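Local coordinates for odorant Binding Protein from Varroa destructor, form P2<1> (PDB 7NZA) that probably binds small hydrophobic odorant molecules in a wide open internal cavity and carries them, as an odorant-binding protein of the honeybee mite, at residues 102-107 / 135-140. Residues are numbered along the deposited sequence; the frame is centred on the assembly and turned at random.
Sequences EAVLLK and YNISQI. With NA (sodium ion), chain E.
With CG1 of I140 anti to its carbonyl carbon (chi1 -70°) and CD1 extended beyond it, the methyl tip is carried across to A103, while CG2, anti to the backbone N, turns to V104. The frame is an antiparallel helical hairpin, in which helix 122-141 runs back along helix 98-118 after a short turn and the C111-C132 disulfide ties the two together; the segments' axes come within 9.8 Å at 160°. I140 illustrates how a branched side chain fills such an interface: its CD1 lies 3.7 Å from the backbone O of A103 and 3.9 Å from CG of K107, so one methyl touches two successive turns of the facing helix. On the more buried flank, CG1 of V104 touches CG1 of I137 at 4.0 Å; V104 also packs on I91 of helix 84-93, and I137 on T9 of the second subunit. Beside I137 lies a bound 2-[N-cyclohexylamino]ethane sulfonic acid, probably from the crystallisation liquor but possibly marking a pocket.

On the less buried flank, K107 bends at chi2 (-60°) and lays its chain across N136 at roughly a right angle. The approach is made by methylenes: CE is 3.2 Å from OD1 of N136, whereas NZ stands 3.6 Å from that oxygen, without a hydrogen bond. The amide's ND2 instead donates to the backbone O of C132, which helps fix the amide's rotation. With K107 cut back to an alanine, OD1 of N136 would probably lose the methylenes lying across it, and CD1 of I140 its contact with CG. The CA-CB bond of L105 leads away from the partner helix; its side chain packs on helix 84-93, whose R88 shares the sodium site, and the backbone O of L105 binds the ion at 2.8 Å.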
# COMPACT_ATOMS: atom_id res chain seq x y z
N GLU A 102 20.06 0.59 19.59
CA GLU A 102 21.51 0.71 19.39
C GLU A 102 21.90 0.10 18.02
O GLU A 102 22.68 0.73 17.30
CB GLU A 102 22.23 -0.03 20.49
CG GLU A 102 23.75 0.22 20.44
CD GLU A 102 24.56 -0.48 21.53
OE1 GLU A 102 23.95 -0.71 22.60
OE2 GLU A 102 25.73 -0.87 21.27
N ALA A 103 21.35 -1.08 17.73
CA ALA A 103 21.65 -1.73 16.44
C ALA A 103 21.14 -0.89 15.27
O ALA A 103 21.86 -0.73 14.28
CB ALA A 103 21.04 -3.11 16.48
N VAL A 104 19.93 -0.38 15.36
CA VAL A 104 19.37 0.47 14.28
C VAL A 104 20.20 1.74 14.09
O VAL A 104 20.47 2.15 12.94
CB VAL A 104 17.87 0.72 14.51
CG1 VAL A 104 17.40 1.77 13.52
CG2 VAL A 104 17.06 -0.58 14.44
N LEU A 105 20.60 2.37 15.18
CA LEU A 105 21.38 3.63 15.08
C LEU A 105 22.79 3.35 14.51
O LEU A 105 23.32 4.22 13.82
CB LEU A 105 21.43 4.25 16.47
CG LEU A 105 20.14 4.94 16.93
CD1 LEU A 105 20.36 5.44 18.35
CD2 LEU A 105 19.70 6.05 16.02
N LEU A 106 23.34 2.20 14.74
CA LEU A 106 24.63 1.84 14.12
C LEU A 106 24.44 1.65 12.63
O LEU A 106 25.23 2.15 11.82
CB LEU A 106 25.21 0.58 14.76
CG LEU A 106 26.61 0.21 14.28
CD1 LEU A 106 27.62 1.34 14.56
CD2 LEU A 106 27.05 -1.07 14.96
N LYS A 107 23.34 1.00 12.22
CA LYS A 107 23.05 0.87 10.78
C LYS A 107 22.73 2.22 10.21
O LYS A 107 23.02 2.45 9.01
CB LYS A 107 22.00 -0.21 10.53
CG LYS A 107 22.49 -1.62 10.76
CD LYS A 107 23.64 -1.96 9.85
CE LYS A 107 23.94 -3.45 9.90
NZ LYS A 107 24.99 -3.75 8.91
N TYR A 135 15.99 -2.38 4.55
CA TYR A 135 16.56 -3.72 4.65
C TYR A 135 17.13 -4.00 6.02
O TYR A 135 16.79 -4.97 6.66
CB TYR A 135 17.64 -3.88 3.57
CG TYR A 135 18.29 -5.21 3.66
CD1 TYR A 135 17.60 -6.38 3.45
CD2 TYR A 135 19.59 -5.29 4.07
CE1 TYR A 135 18.22 -7.63 3.60
CE2 TYR A 135 20.26 -6.51 4.08
CZ TYR A 135 19.55 -7.67 3.89
OH TYR A 135 20.22 -8.88 3.98
N ASN A 136 17.97 -3.11 6.52
CA ASN A 136 18.63 -3.36 7.82
C ASN A 136 17.69 -3.28 8.99
O ASN A 136 17.80 -4.14 9.88
CB ASN A 136 19.80 -2.42 8.04
CG ASN A 136 21.02 -2.84 7.27
OD1 ASN A 136 21.65 -3.83 7.68
ND2 ASN A 136 21.30 -2.21 6.16
N ILE A 137 16.77 -2.37 9.03
CA ILE A 137 15.76 -2.32 10.11
C ILE A 137 14.97 -3.60 10.07
O ILE A 137 14.64 -4.22 11.09
CB ILE A 137 14.90 -1.08 10.04
CG1 ILE A 137 15.69 0.19 10.32
CG2 ILE A 137 13.75 -1.23 11.05
CD1 ILE A 137 14.89 1.43 10.11
N SER A 138 14.57 -4.06 8.87
CA SER A 138 13.76 -5.30 8.73
C SER A 138 14.52 -6.49 9.32
O SER A 138 13.92 -7.35 10.02
CB SER A 138 13.34 -5.59 7.30
OG SER A 138 12.50 -4.60 6.83
N GLN A 139 15.80 -6.57 9.02
CA GLN A 139 16.63 -7.67 9.54
C GLN A 139 16.75 -7.60 11.05
O GLN A 139 16.58 -8.61 11.71
CB GLN A 139 18.05 -7.64 8.95
CG GLN A 139 18.11 -7.90 7.47
CD GLN A 139 17.81 -9.35 7.19
OE1 GLN A 139 18.46 -10.25 7.73
NE2 GLN A 139 16.83 -9.61 6.36
N ILE A 140 17.05 -6.45 11.62
CA ILE A 140 17.26 -6.30 13.07
C ILE A 140 15.97 -6.63 13.79
O ILE A 140 15.95 -7.30 14.84
CB ILE A 140 17.75 -4.90 13.38
CG1 ILE A 140 19.17 -4.70 12.88
CG2 ILE A 140 17.55 -4.58 14.87
CD1 ILE A 140 19.58 -3.26 12.73
NA NA E . 23.61 6.83 14.83